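Local coordinates for putative immunoglobulin-blocking virulence protein (Mycoplasma mycoides subsp. capri, PDB 7ADK), which probably acts as a virulence factor that binds host immunoglobulins and blocks their function, at residues Q168-N173 / Y337-S342; E247-M252 / A318-A323; R352-D357 / G370-W375; W515-L520 / N552-D557. All blocks are in the same frame, centred on the assembly; numbering follows the deposited sequence.

Contact 1. Residues Q168-N173 / Y337-S342; sequences QNHTVN and YNTVTS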
loop_
_atom_site.group_PDB
_atom_site.type_symbol
_atom_site.label_atom_id
_atom_site.label_comp_id
_atom_site.label_asym_id
_atom_site.label_seq_id
_atom_site.Cartn_x
_atom_site.Cartn_y
_atom_site.Cartn_z
ATOM N N GLN A 168 23.968 20.876 -26.544
ATOM C CA GLN A 168 22.982 21.051 -27.616
ATOM C C GLN A 168 22.246 19.755 -27.975
ATOM O O GLN A 168 22.844 18.687 -28.096
ATOM C CB GLN A 168 23.605 21.786 -28.805
ATOM C CG GLN A 168 22.674 21.808 -30.018
ATOM C CD GLN A 168 22.932 22.921 -31.006
ATOM O OE1 GLN A 168 23.462 23.967 -30.704
ATOM N NE2 GLN A 168 22.481 22.767 -32.211
ATOM N N ASN A 169 20.926 19.867 -28.124
ATOM C CA ASN A 169 19.995 18.770 -28.327
ATOM C C ASN A 169 19.866 18.381 -29.814
ATOM O O ASN A 169 20.115 17.228 -30.157
ATOM C CB ASN A 169 18.657 19.165 -27.679
ATOM C CG ASN A 169 17.894 17.957 -27.175
ATOM O OD1 ASN A 169 17.661 16.999 -27.883
ATOM N ND2 ASN A 169 17.525 17.922 -25.921
ATOM N N HIS A 170 19.541 19.312 -30.719
ATOM C CA HIS A 170 19.534 19.030 -32.161
ATOM C C HIS A 170 20.946 19.103 -32.739
ATOM O O HIS A 170 21.442 20.144 -33.160
ATOM C CB HIS A 170 18.529 19.891 -32.931
ATOM C CG HIS A 170 17.088 19.465 -32.776
ATOM N ND1 HIS A 170 16.623 18.290 -32.172
ATOM C CD2 HIS A 170 16.024 20.126 -33.307
ATOM C CE1 HIS A 170 15.290 18.300 -32.321
ATOM N NE2 HIS A 170 14.907 19.393 -32.994
ATOM N N THR A 171 21.592 17.944 -32.752
ATOM C CA THR A 171 22.909 17.678 -33.340
ATOM C C THR A 171 22.921 17.602 -34.865
ATOM O O THR A 171 23.990 17.715 -35.452
ATOM C CB THR A 171 23.432 16.341 -32.815
ATOM O OG1 THR A 171 22.467 15.357 -33.006
ATOM C CG2 THR A 171 23.734 16.372 -31.335
ATOM N N VAL A 172 21.779 17.395 -35.526
ATOM C CA VAL A 172 21.675 17.119 -36.969
ATOM C C VAL A 172 20.612 17.971 -37.662
ATOM O O VAL A 172 19.674 18.473 -37.044
ATOM C CB VAL A 172 21.450 15.621 -37.271
ATOM C CG1 VAL A 172 22.643 14.772 -36.828
ATOM C CG2 VAL A 172 20.173 15.044 -36.667
ATOM N N ASN A 173 20.800 18.145 -38.968
ATOM C CA ASN A 173 20.030 19.003 -39.868
ATOM C C ASN A 173 18.540 18.626 -39.957
ATOM O O ASN A 173 18.141 17.505 -39.636
ATOM C CB ASN A 173 20.720 18.968 -41.250
ATOM C CG ASN A 173 22.212 19.252 -41.192
ATOM O OD1 ASN A 173 23.005 18.389 -40.868
ATOM N ND2 ASN A 173 22.650 20.443 -41.477
ATOM N N TYR A 337 19.150 11.954 -40.203
ATOM C CA TYR A 337 18.145 12.966 -39.862
ATOM C C TYR A 337 17.276 12.569 -38.651
ATOM O O TYR A 337 16.375 13.312 -38.267
ATOM C CB TYR A 337 17.303 13.276 -41.111
ATOM C CG TYR A 337 18.132 13.794 -42.267
ATOM C CD1 TYR A 337 18.664 12.905 -43.212
ATOM C CD2 TYR A 337 18.435 15.162 -42.350
ATOM C CE1 TYR A 337 19.541 13.368 -44.208
ATOM C CE2 TYR A 337 19.280 15.637 -43.368
ATOM C CZ TYR A 337 19.861 14.735 -44.278
ATOM O OH TYR A 337 20.754 15.176 -45.202
ATOM N N ASN A 338 17.552 11.429 -38.007
ATOM C CA ASN A 338 16.981 11.075 -36.709
ATOM C C ASN A 338 17.578 11.962 -35.593
ATOM O O ASN A 338 18.792 12.034 -35.414
ATOM C CB ASN A 338 17.182 9.565 -36.461
ATOM C CG ASN A 338 16.478 9.039 -35.219
ATOM O OD1 ASN A 338 16.537 9.602 -34.144
ATOM N ND2 ASN A 338 15.780 7.939 -35.306
ATOM N N THR A 339 16.728 12.633 -34.827
ATOM C CA THR A 339 17.121 13.529 -33.730
ATOM C C THR A 339 17.393 12.799 -32.408
ATOM O O THR A 339 18.229 13.244 -31.626
ATOM C CB THR A 339 16.031 14.585 -33.509
ATOM O OG1 THR A 339 14.813 13.954 -33.214
ATOM C CG2 THR A 339 15.792 15.461 -34.728
ATOM N N VAL A 340 16.734 11.665 -32.151
ATOM C CA VAL A 340 16.809 10.933 -30.884
ATOM C C VAL A 340 18.085 10.113 -30.822
ATOM O O VAL A 340 18.889 10.283 -29.912
ATOM C CB VAL A 340 15.559 10.067 -30.668
ATOM C CG1 VAL A 340 15.591 9.340 -29.329
ATOM C CG2 VAL A 340 14.292 10.905 -30.724
ATOM N N THR A 341 18.338 9.251 -31.808
ATOM C CA THR A 341 19.520 8.373 -31.786
ATOM C C THR A 341 20.819 9.127 -31.979
ATOM O O THR A 341 21.818 8.765 -31.382
ATOM C CB THR A 341 19.443 7.227 -32.801
ATOM O OG1 THR A 341 19.344 7.683 -34.126
ATOM C CG2 THR A 341 18.260 6.319 -32.534
ATOM N N SER A 342 20.842 10.194 -32.775
ATOM C CA SER A 342 22.049 11.015 -32.951
ATOM C C SER A 342 22.441 11.738 -31.663
ATOM O O SER A 342 23.625 11.790 -31.335
ATOM C CB SER A 342 21.869 12.012 -34.093
ATOM O OG SER A 342 20.780 12.858 -33.833
#

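Contact 2. Residues E247-M252 / A318-A323; sequences ERYKKM and AFINEA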
loop_
_atom_site.group_PDB
_atom_site.type_symbol
_atom_site.label_atom_id
_atom_site.label_comp_id
_atom_site.label_asym_id
_atom_site.label_seq_id
_atom_site.Cartn_x
_atom_site.Cartn_y
_atom_site.Cartn_z
ATOM N N GLU A 247 -5.253 -6.573 -38.219
ATOM C CA GLU A 247 -5.685 -5.190 -38.390
ATOM C C GLU A 247 -5.057 -4.514 -39.617
ATOM O O GLU A 247 -5.701 -3.681 -40.256
ATOM C CB GLU A 247 -5.345 -4.387 -37.127
ATOM C CG GLU A 247 -6.334 -4.514 -35.957
ATOM C CD GLU A 247 -6.519 -5.904 -35.327
ATOM O OE1 GLU A 247 -5.673 -6.797 -35.515
ATOM O OE2 GLU A 247 -7.533 -6.100 -34.627
ATOM N N ARG A 248 -3.832 -4.890 -39.997
ATOM C CA ARG A 248 -3.090 -4.287 -41.109
ATOM C C ARG A 248 -3.695 -4.575 -42.481
ATOM O O ARG A 248 -3.446 -3.848 -43.434
ATOM C CB ARG A 248 -1.650 -4.786 -41.084
ATOM C CG ARG A 248 -0.920 -4.516 -39.765
ATOM C CD ARG A 248 0.499 -5.061 -39.822
ATOM N NE ARG A 248 1.286 -4.365 -40.839
ATOM C CZ ARG A 248 2.529 -4.603 -41.173
ATOM N NH1 ARG A 248 3.214 -5.575 -40.683
ATOM N NH2 ARG A 248 3.099 -3.814 -42.009
ATOM N N TYR A 249 -4.497 -5.626 -42.577
ATOM C CA TYR A 249 -5.281 -5.990 -43.757
ATOM C C TYR A 249 -6.772 -5.671 -43.597
ATOM O O TYR A 249 -7.440 -5.423 -44.591
ATOM C CB TYR A 249 -5.085 -7.481 -44.053
ATOM C CG TYR A 249 -3.663 -7.989 -43.940
ATOM C CD1 TYR A 249 -2.781 -7.922 -45.033
ATOM C CD2 TYR A 249 -3.220 -8.507 -42.712
ATOM C CE1 TYR A 249 -1.446 -8.340 -44.880
ATOM C CE2 TYR A 249 -1.892 -8.933 -42.561
ATOM C CZ TYR A 249 -0.998 -8.831 -43.638
ATOM O OH TYR A 249 0.286 -9.214 -43.471
ATOM N N LYS A 250 -7.308 -5.669 -42.367
ATOM C CA LYS A 250 -8.750 -5.757 -42.042
ATOM C C LYS A 250 -9.637 -4.722 -42.738
ATOM O O LYS A 250 -10.693 -5.068 -43.248
ATOM C CB LYS A 250 -8.937 -5.690 -40.521
ATOM C CG LYS A 250 -10.313 -6.122 -40.067
ATOM C CD LYS A 250 -10.683 -5.807 -38.666
ATOM C CE LYS A 250 -12.052 -6.315 -38.224
ATOM N NZ LYS A 250 -13.171 -5.524 -38.762
ATOM N N LYS A 251 -9.169 -3.478 -42.850
ATOM C CA LYS A 251 -9.850 -2.378 -43.563
ATOM C C LYS A 251 -10.080 -2.648 -45.058
ATOM O O LYS A 251 -11.059 -2.169 -45.610
ATOM C CB LYS A 251 -9.051 -1.077 -43.372
ATOM C CG LYS A 251 -9.009 -0.611 -41.909
ATOM C CD LYS A 251 -8.298 0.738 -41.765
ATOM C CE LYS A 251 -8.178 1.108 -40.289
ATOM N NZ LYS A 251 -7.563 2.441 -40.076
ATOM N N MET A 252 -9.214 -3.434 -45.694
ATOM C CA MET A 252 -9.415 -4.030 -47.022
ATOM C C MET A 252 -10.185 -5.361 -46.950
ATOM O O MET A 252 -11.051 -5.627 -47.771
ATOM C CB MET A 252 -8.037 -4.170 -47.693
ATOM C CG MET A 252 -7.980 -5.054 -48.944
ATOM S SD MET A 252 -9.159 -4.689 -50.257
ATOM C CE MET A 252 -8.708 -3.001 -50.658
ATOM N N ALA A 318 2.853 0.018 -41.507
ATOM C CA ALA A 318 2.108 0.024 -42.758
ATOM C C ALA A 318 0.830 -0.809 -42.674
ATOM O O ALA A 318 0.877 -1.961 -42.247
ATOM C CB ALA A 318 3.015 -0.490 -43.873
ATOM N N PHE A 319 -0.279 -0.275 -43.173
ATOM C CA PHE A 319 -1.541 -0.984 -43.372
ATOM C C PHE A 319 -2.114 -0.678 -44.758
ATOM O O PHE A 319 -1.684 0.245 -45.436
ATOM C CB PHE A 319 -2.534 -0.674 -42.236
ATOM C CG PHE A 319 -3.162 0.708 -42.234
ATOM C CD1 PHE A 319 -2.539 1.747 -41.533
ATOM C CD2 PHE A 319 -4.381 0.946 -42.892
ATOM C CE1 PHE A 319 -3.136 3.018 -41.491
ATOM C CE2 PHE A 319 -4.970 2.220 -42.858
ATOM C CZ PHE A 319 -4.348 3.255 -42.153
ATOM N N ILE A 320 -3.076 -1.469 -45.203
ATOM C CA ILE A 320 -3.799 -1.268 -46.464
ATOM C C ILE A 320 -5.171 -0.691 -46.113
ATOM O O ILE A 320 -5.888 -1.301 -45.321
ATOM C CB ILE A 320 -3.936 -2.633 -47.179
ATOM C CG1 ILE A 320 -2.568 -3.250 -47.535
ATOM C CG2 ILE A 320 -4.788 -2.528 -48.445
ATOM C CD1 ILE A 320 -2.597 -4.763 -47.589
ATOM N N ASN A 321 -5.565 0.459 -46.653
ATOM C CA ASN A 321 -6.910 0.987 -46.394
ATOM C C ASN A 321 -7.936 0.450 -47.409
ATOM O O ASN A 321 -7.624 -0.347 -48.290
ATOM C CB ASN A 321 -6.893 2.520 -46.234
ATOM C CG ASN A 321 -6.813 3.339 -47.504
ATOM O OD1 ASN A 321 -7.516 3.114 -48.468
ATOM N ND2 ASN A 321 -6.012 4.371 -47.510
ATOM N N GLU A 322 -9.177 0.904 -47.285
ATOM C CA GLU A 322 -10.347 0.457 -48.047
ATOM C C GLU A 322 -10.172 0.510 -49.570
ATOM O O GLU A 322 -10.713 -0.331 -50.273
ATOM C CB GLU A 322 -11.566 1.324 -47.674
ATOM C CG GLU A 322 -12.022 1.249 -46.209
ATOM C CD GLU A 322 -11.143 2.003 -45.198
ATOM O OE1 GLU A 322 -10.331 2.866 -45.594
ATOM O OE2 GLU A 322 -11.258 1.743 -43.983
ATOM N N ALA A 323 -9.419 1.471 -50.101
ATOM C CA ALA A 323 -9.324 1.748 -51.536
ATOM C C ALA A 323 -8.197 0.999 -52.279
ATOM O O ALA A 323 -7.872 1.337 -53.417
ATOM C CB ALA A 323 -9.246 3.266 -51.711
#

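Contact 3. Residues R352-D357 / G370-W375; sequences RVFDYD and GTYPGW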
loop_
_atom_site.group_PDB
_atom_site.type_symbol
_atom_site.label_atom_id
_atom_site.label_comp_id
_atom_site.label_asym_id
_atom_site.label_seq_id
_atom_site.Cartn_x
_atom_site.Cartn_y
_atom_site.Cartn_z
ATOM N N ARG A 352 29.560 10.499 -21.366
ATOM C CA ARG A 352 29.836 9.438 -20.389
ATOM C C ARG A 352 31.332 9.270 -20.144
ATOM O O ARG A 352 32.119 9.215 -21.083
ATOM C CB ARG A 352 29.196 8.120 -20.829
ATOM C CG ARG A 352 27.693 8.296 -20.948
ATOM C CD ARG A 352 26.967 6.998 -21.249
ATOM N NE ARG A 352 26.779 6.184 -20.050
ATOM C CZ ARG A 352 25.696 5.501 -19.748
ATOM N NH1 ARG A 352 24.750 5.248 -20.601
ATOM N NH2 ARG A 352 25.538 5.084 -18.542
ATOM N N VAL A 353 31.732 9.114 -18.887
ATOM C CA VAL A 353 32.967 8.401 -18.551
ATOM C C VAL A 353 32.658 6.903 -18.613
ATOM O O VAL A 353 31.521 6.506 -18.365
ATOM C CB VAL A 353 33.553 8.892 -17.218
ATOM C CG1 VAL A 353 32.773 8.462 -15.997
ATOM C CG2 VAL A 353 34.990 8.429 -17.048
ATOM N N PHE A 354 33.615 6.078 -19.036
ATOM C CA PHE A 354 33.330 4.730 -19.546
ATOM C C PHE A 354 32.405 4.764 -20.783
ATOM O O PHE A 354 31.373 4.108 -20.860
ATOM C CB PHE A 354 32.893 3.764 -18.436
ATOM C CG PHE A 354 33.750 3.807 -17.191
ATOM C CD1 PHE A 354 35.141 3.623 -17.280
ATOM C CD2 PHE A 354 33.159 4.015 -15.935
ATOM C CE1 PHE A 354 35.936 3.622 -16.125
ATOM C CE2 PHE A 354 33.950 4.013 -14.775
ATOM C CZ PHE A 354 35.337 3.805 -14.871
ATOM N N ASP A 355 32.788 5.584 -21.762
ATOM C CA ASP A 355 32.098 5.817 -23.034
ATOM C C ASP A 355 31.992 4.574 -23.933
ATOM O O ASP A 355 32.776 3.630 -23.811
ATOM C CB ASP A 355 32.847 6.907 -23.809
ATOM C CG ASP A 355 34.279 6.503 -24.167
ATOM O OD1 ASP A 355 35.120 6.370 -23.256
ATOM O OD2 ASP A 355 34.579 6.325 -25.361
ATOM N N TYR A 356 31.039 4.587 -24.869
ATOM C CA TYR A 356 30.840 3.553 -25.886
ATOM C C TYR A 356 30.251 4.124 -27.186
ATOM O O TYR A 356 29.593 5.155 -27.173
ATOM C CB TYR A 356 30.016 2.394 -25.310
ATOM C CG TYR A 356 28.648 2.710 -24.740
ATOM C CD1 TYR A 356 27.515 2.685 -25.567
ATOM C CD2 TYR A 356 28.496 2.950 -23.363
ATOM C CE1 TYR A 356 26.239 2.880 -25.025
ATOM C CE2 TYR A 356 27.220 3.136 -22.812
ATOM C CZ TYR A 356 26.084 3.089 -23.642
ATOM O OH TYR A 356 24.847 3.217 -23.114
ATOM N N ASP A 357 30.510 3.479 -28.326
ATOM C CA ASP A 357 30.222 4.045 -29.653
ATOM C C ASP A 357 28.764 3.897 -30.117
ATOM O O ASP A 357 28.342 4.535 -31.076
ATOM C CB ASP A 357 31.173 3.402 -30.666
ATOM C CG ASP A 357 31.365 4.198 -31.951
ATOM O OD1 ASP A 357 31.762 3.602 -32.972
ATOM O OD2 ASP A 357 31.153 5.428 -31.959
ATOM N N GLY A 370 27.562 -2.584 -12.903
ATOM C CA GLY A 370 28.469 -1.501 -13.249
ATOM C C GLY A 370 29.323 -1.775 -14.483
ATOM O O GLY A 370 30.514 -1.477 -14.463
ATOM N N THR A 371 28.756 -2.367 -15.543
ATOM C CA THR A 371 29.468 -2.765 -16.757
ATOM C C THR A 371 29.020 -1.967 -17.977
ATOM O O THR A 371 27.919 -1.427 -18.042
ATOM C CB THR A 371 29.390 -4.274 -17.007
ATOM O OG1 THR A 371 28.091 -4.616 -17.313
ATOM C CG2 THR A 371 29.862 -5.104 -15.822
ATOM N N TYR A 372 29.919 -1.802 -18.945
ATOM C CA TYR A 372 29.787 -0.879 -20.074
ATOM C C TYR A 372 30.283 -1.527 -21.385
ATOM O O TYR A 372 31.325 -2.183 -21.369
ATOM C CB TYR A 372 30.571 0.405 -19.778
ATOM C CG TYR A 372 30.023 1.270 -18.660
ATOM C CD1 TYR A 372 30.396 1.051 -17.321
ATOM C CD2 TYR A 372 29.158 2.326 -18.973
ATOM C CE1 TYR A 372 29.890 1.868 -16.298
ATOM C CE2 TYR A 372 28.665 3.155 -17.958
ATOM C CZ TYR A 372 29.016 2.925 -16.615
ATOM O OH TYR A 372 28.504 3.740 -15.660
ATOM N N PRO A 373 29.609 -1.342 -22.533
ATOM C CA PRO A 373 30.058 -1.890 -23.809
ATOM C C PRO A 373 31.487 -1.471 -24.188
ATOM O O PRO A 373 31.816 -0.296 -24.228
ATOM C CB PRO A 373 29.039 -1.417 -24.839
ATOM C CG PRO A 373 27.806 -1.064 -24.034
ATOM C CD PRO A 373 28.354 -0.634 -22.690
ATOM N N GLY A 374 32.361 -2.425 -24.499
ATOM C CA GLY A 374 33.766 -2.151 -24.820
ATOM C C GLY A 374 34.698 -1.986 -23.622
ATOM O O GLY A 374 35.875 -1.704 -23.813
ATOM N N TRP A 375 34.214 -2.216 -22.405
ATOM C CA TRP A 375 34.988 -2.231 -21.170
ATOM C C TRP A 375 34.897 -3.600 -20.514
ATOM O O TRP A 375 33.897 -4.299 -20.666
ATOM C CB TRP A 375 34.479 -1.142 -20.223
ATOM C CG TRP A 375 34.659 0.248 -20.733
ATOM C CD1 TRP A 375 33.883 0.853 -21.655
ATOM C CD2 TRP A 375 35.717 1.198 -20.428
ATOM N NE1 TRP A 375 34.393 2.095 -21.955
ATOM C CE2 TRP A 375 35.526 2.360 -21.227
ATOM C CE3 TRP A 375 36.805 1.205 -19.535
ATOM C CZ2 TRP A 375 36.375 3.465 -21.144
ATOM C CZ3 TRP A 375 37.660 2.311 -19.444
ATOM C CH2 TRP A 375 37.451 3.440 -20.248
#

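Contact 4. Residues W515-L520 / N552-D557; sequences WSYNPL and NTLAFD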
loop_
_atom_site.group_PDB
_atom_site.type_symbol
_atom_site.label_atom_id
_atom_site.label_comp_id
_atom_site.label_asym_id
_atom_site.label_seq_id
_atom_site.Cartn_x
_atom_site.Cartn_y
_atom_site.Cartn_z
ATOM N N TRP A 515 9.427 12.059 -5.874
ATOM C CA TRP A 515 10.853 12.087 -6.201
ATOM C C TRP A 515 11.200 13.544 -6.467
ATOM O O TRP A 515 10.618 14.172 -7.355
ATOM C CB TRP A 515 11.204 11.233 -7.431
ATOM C CG TRP A 515 11.442 9.780 -7.189
ATOM C CD1 TRP A 515 10.698 8.762 -7.672
ATOM C CD2 TRP A 515 12.535 9.158 -6.457
ATOM N NE1 TRP A 515 11.199 7.563 -7.223
ATOM C CE2 TRP A 515 12.294 7.759 -6.415
ATOM C CE3 TRP A 515 13.694 9.632 -5.808
ATOM C CZ2 TRP A 515 13.084 6.901 -5.651
ATOM C CZ3 TRP A 515 14.537 8.760 -5.097
ATOM C CH2 TRP A 515 14.208 7.404 -4.988
ATOM N N SER A 516 12.159 14.091 -5.724
ATOM C CA SER A 516 12.560 15.492 -5.855
ATOM C C SER A 516 14.066 15.626 -6.017
ATOM O O SER A 516 14.821 14.791 -5.531
ATOM C CB SER A 516 12.149 16.285 -4.628
ATOM O OG SER A 516 10.830 16.069 -4.212
ATOM N N TYR A 517 14.512 16.720 -6.607
ATOM C CA TYR A 517 15.888 17.178 -6.512
ATOM C C TYR A 517 15.881 18.659 -6.166
ATOM O O TYR A 517 14.948 19.391 -6.499
ATOM C CB TYR A 517 16.666 16.858 -7.796
ATOM C CG TYR A 517 16.244 17.602 -9.049
ATOM C CD1 TYR A 517 15.122 17.171 -9.762
ATOM C CD2 TYR A 517 16.982 18.700 -9.523
ATOM C CE1 TYR A 517 14.735 17.811 -10.950
ATOM C CE2 TYR A 517 16.589 19.358 -10.702
ATOM C CZ TYR A 517 15.476 18.902 -11.431
ATOM O OH TYR A 517 15.148 19.472 -12.611
ATOM N N ASN A 518 16.927 19.109 -5.485
ATOM C CA ASN A 518 17.192 20.532 -5.371
ATOM C C ASN A 518 17.930 20.966 -6.645
ATOM O O ASN A 518 19.001 20.432 -6.921
ATOM C CB ASN A 518 17.972 20.804 -4.079
ATOM C CG ASN A 518 18.026 22.275 -3.728
ATOM O OD1 ASN A 518 18.152 23.131 -4.578
ATOM N ND2 ASN A 518 17.929 22.616 -2.477
ATOM N N PRO A 519 17.427 21.921 -7.444
ATOM C CA PRO A 519 18.112 22.292 -8.671
ATOM C C PRO A 519 19.481 22.933 -8.424
ATOM O O PRO A 519 20.388 22.740 -9.222
ATOM C CB PRO A 519 17.134 23.200 -9.396
ATOM C CG PRO A 519 16.283 23.807 -8.291
ATOM C CD PRO A 519 16.192 22.668 -7.286
ATOM N N LEU A 520 19.699 23.568 -7.273
ATOM C CA LEU A 520 20.998 24.107 -6.871
ATOM C C LEU A 520 22.036 23.021 -6.545
ATOM O O LEU A 520 23.226 23.271 -6.671
ATOM C CB LEU A 520 20.790 25.036 -5.669
ATOM C CG LEU A 520 19.821 26.199 -5.926
ATOM C CD1 LEU A 520 19.468 26.861 -4.610
ATOM C CD2 LEU A 520 20.441 27.227 -6.859
ATOM N N ASN A 552 9.661 15.161 -11.656
ATOM C CA ASN A 552 8.749 16.252 -11.987
ATOM C C ASN A 552 8.662 17.321 -10.876
ATOM O O ASN A 552 7.887 18.259 -11.004
ATOM C CB ASN A 552 7.390 15.656 -12.405
ATOM C CG ASN A 552 6.797 16.357 -13.613
ATOM O OD1 ASN A 552 6.532 17.546 -13.615
ATOM N ND2 ASN A 552 6.584 15.664 -14.693
ATOM N N THR A 553 9.459 17.214 -9.807
ATOM C CA THR A 553 9.470 18.130 -8.650
ATOM C C THR A 553 10.804 18.849 -8.520
ATOM O O THR A 553 11.851 18.223 -8.614
ATOM C CB THR A 553 9.175 17.398 -7.327
ATOM O OG1 THR A 553 7.900 16.841 -7.362
ATOM C CG2 THR A 553 9.189 18.283 -6.088
ATOM N N LEU A 554 10.749 20.146 -8.211
ATOM C CA LEU A 554 11.857 20.915 -7.662
ATOM C C LEU A 554 11.614 21.156 -6.167
ATOM O O LEU A 554 10.591 21.723 -5.802
ATOM C CB LEU A 554 11.987 22.248 -8.414
ATOM C CG LEU A 554 12.173 22.155 -9.928
ATOM C CD1 LEU A 554 12.388 23.548 -10.496
ATOM C CD2 LEU A 554 13.363 21.286 -10.278
ATOM N N ALA A 555 12.545 20.752 -5.303
ATOM C CA ALA A 555 12.430 20.872 -3.850
ATOM C C ALA A 555 13.601 21.662 -3.254
ATOM O O ALA A 555 14.714 21.161 -3.189
ATOM C CB ALA A 555 12.324 19.484 -3.229
ATOM N N PHE A 556 13.365 22.885 -2.791
ATOM C CA PHE A 556 14.383 23.722 -2.155
ATOM C C PHE A 556 14.562 23.379 -0.668
ATOM O O PHE A 556 13.622 22.926 -0.017
ATOM C CB PHE A 556 14.049 25.190 -2.415
ATOM C CG PHE A 556 14.128 25.557 -3.882
ATOM C CD1 PHE A 556 15.357 25.957 -4.431
ATOM C CD2 PHE A 556 12.995 25.476 -4.707
ATOM C CE1 PHE A 556 15.450 26.296 -5.789
ATOM C CE2 PHE A 556 13.087 25.817 -6.065
ATOM C CZ PHE A 556 14.312 26.230 -6.607
ATOM N N ASP A 557 15.763 23.572 -0.129
ATOM C CA ASP A 557 16.107 23.250 1.258
ATOM C C ASP A 557 16.181 24.521 2.127
ATOM O O ASP A 557 16.107 25.644 1.628
ATOM C CB ASP A 557 17.379 22.375 1.300
ATOM C CG ASP A 557 17.461 21.442 2.523
ATOM O OD1 ASP A 557 16.638 21.569 3.458
ATOM O OD2 ASP A 557 18.342 20.549 2.544
#

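Contact 1. Residues Q168-N173 / Y337-S342
The loop around H170 and V172 runs past the first turn of helix 339-351, with the CA atoms of H170 and T339 6.2 Å apart and those of V172 and Y337 equally distant. V172 faces the helix start with both methyls. Its CG2, set between the backbone N and the carbonyl carbon by a chi1 of -64°, approaches N338 O at 3.5 Å, while CG1 leans on S342 CB. Next to it, T171 OG1 lies 3.1 Å from S342 OG. H170 offers the ND1-CE1 side of its ring, with CE1 3.8 Å from T339 CG2; its NE2 is hydrogen-bonded to L594 O. At the other end, N173 O sits near the plane of the Y337 ring, 3.6 Å from CD2. The helix start is held from within: N338 is the N-cap, its OD1 accepting from T341 N at 3.0 Å and weakly from V340 N, and S342 OG donates to N338 O at 2.7 Å, in the carbonyl plane. Methyls thus meet the N-terminal turn of a helix capped by N338; hydrogen bonds tying this loop to the helix run from Q168 O to R346 and N169 OD1 to R343, so the contact itself is mainly apolar packing.

Contact 2. Residues E247-M252 / A318-A323
R248 of helix 247-253 bonds to A318 and I320 of strand 318-320, an outermost strand of a three-stranded antiparallel sheet, through both its backbone and its side chain. The short helix and strand segments run nearly parallel, 23° apart. I320 N donates to R248 O at 3.0 Å. The guanidinium of R248 meets A318 O side-on, NE at 2.8 Å and NH2 at 2.9 Å, with the oxygen in the guanidinium plane; the bend at chi3 (64°) turns the group back to this carbonyl. Two donors from one side chain therefore fix the rotation of the guanidinium. On the side of the strand that faces the helix, I320 spreads over the helix, CG2 3.7 Å from M252 CB and CD1 near Y249 CD1. K251 extends along the other flank, its CD obliquely against F319 CE2, and its CB and CD brush E322 OE2, although the charged ends of K251 and E322 stay apart. Further out, NH1 of R248 reaches V203 O, Y249 OH is bonded to L205 O and N208, and F319 pairs through its backbone with D327 of strand 326-332. Past the strand, N321 forms an Asx turn in which OD1 accepts from A323 N at 3.0 Å.

Contact 3. Residues R352-D357 / G370-W375
F354 packs between Y372 and W375, in two loops that flank helix 364-369, and the three residues form an aromatic cluster. Its CB sits over the centre of the Y372 ring, 3.8 Å from the centroid, and also over the face of the five-membered ring of W375. Beyond CG the two edges of the phenyl part company. CD1 comes down on the benzo face of W375, 3.6 Å from CZ3, in an edge-to-face pair with planes at 76°; CD2 lies 3.9 Å from Y372 CE1, the rings meeting obliquely. CE1 still follows W375 CZ3, and strands 396-403 and 473-481 supply further neighbours in L401 and Q476. Alongside, P373 CD rests over one face of the Y356 ring, 3.6 Å from CD2. A type II turn from Y372 to W375 brings the indole back, and W375 NE1 donates to D355 O at 2.9 Å, the oxygen lying in the ring plane. Ring packing thus carries most of the joint, while the indole bond satisfies a buried N-H and helps to hold the orientation of the indole.

Contact 4. Residues W515-L520 / N552-D557
Y517 and L554 run alongside each other in the same direction from neighbouring strands of a five-stranded parallel sheet, in which 516-517 is a short, weakly bonded strand, outermost within the chain. L554 CD2 approaches the phenol at CZ, 3.4 Å away, obliquely to the ring. Y517 CG stands between its backbone N and carbonyl carbon (chi1 67°), which carries the ring over toward the leucine; F551 meets that ring edge-to-face. On the side away from Y517, T553 CG2 comes close to S516 OG, and A555 CB packs on S516 CB at 3.5 Å. The strands are joined by A555 N donating to Y517 O at 3.0 Å. Where the pairing ends, the geometry turns crosswise. P519 crosses F556 at about a right angle, its CD over one face, 4.3 Å from the ring centroid in a CH-pi contact, and L520 CD1 touches the edge of the same ring, 4.2 Å from F556 CD1. The N518 amide also stands across F556, its plane 75° from that of the ring. D557, salt-bridged to K464, packs on G681 of the Lipoprotein chain, placing this residue, just past the strand, against the neighbouring chain. N518 closes an Asx turn, OD1 accepting from L520 N at 3.1 Å, while its ND2 bonds to D560 OD2, which also takes D557 N.

Contacts 3 and 4 are buried, contact 2 is partly so and contact 1 lies at the surface, and their chemistry follows. Contact 1 relies mainly on methyl packing at a helix start, contact 2 on a guanidinium giving two hydrogen bonds to one carbonyl and a backbone bond, contact 3 on clustered aromatic rings and contact 4 on sheet pairing with crossed side chains. Contacts 1 and 3, with centres about 21 Å apart, involve successive parts of the chain: contact 1 meets the start of helix 339-351, contact 3 the loop that follows it. Contacts 2 and 4 sit on opposite sides of the chain's centre, about 49 Å between centres, and contact 4 alone touches the partner chain.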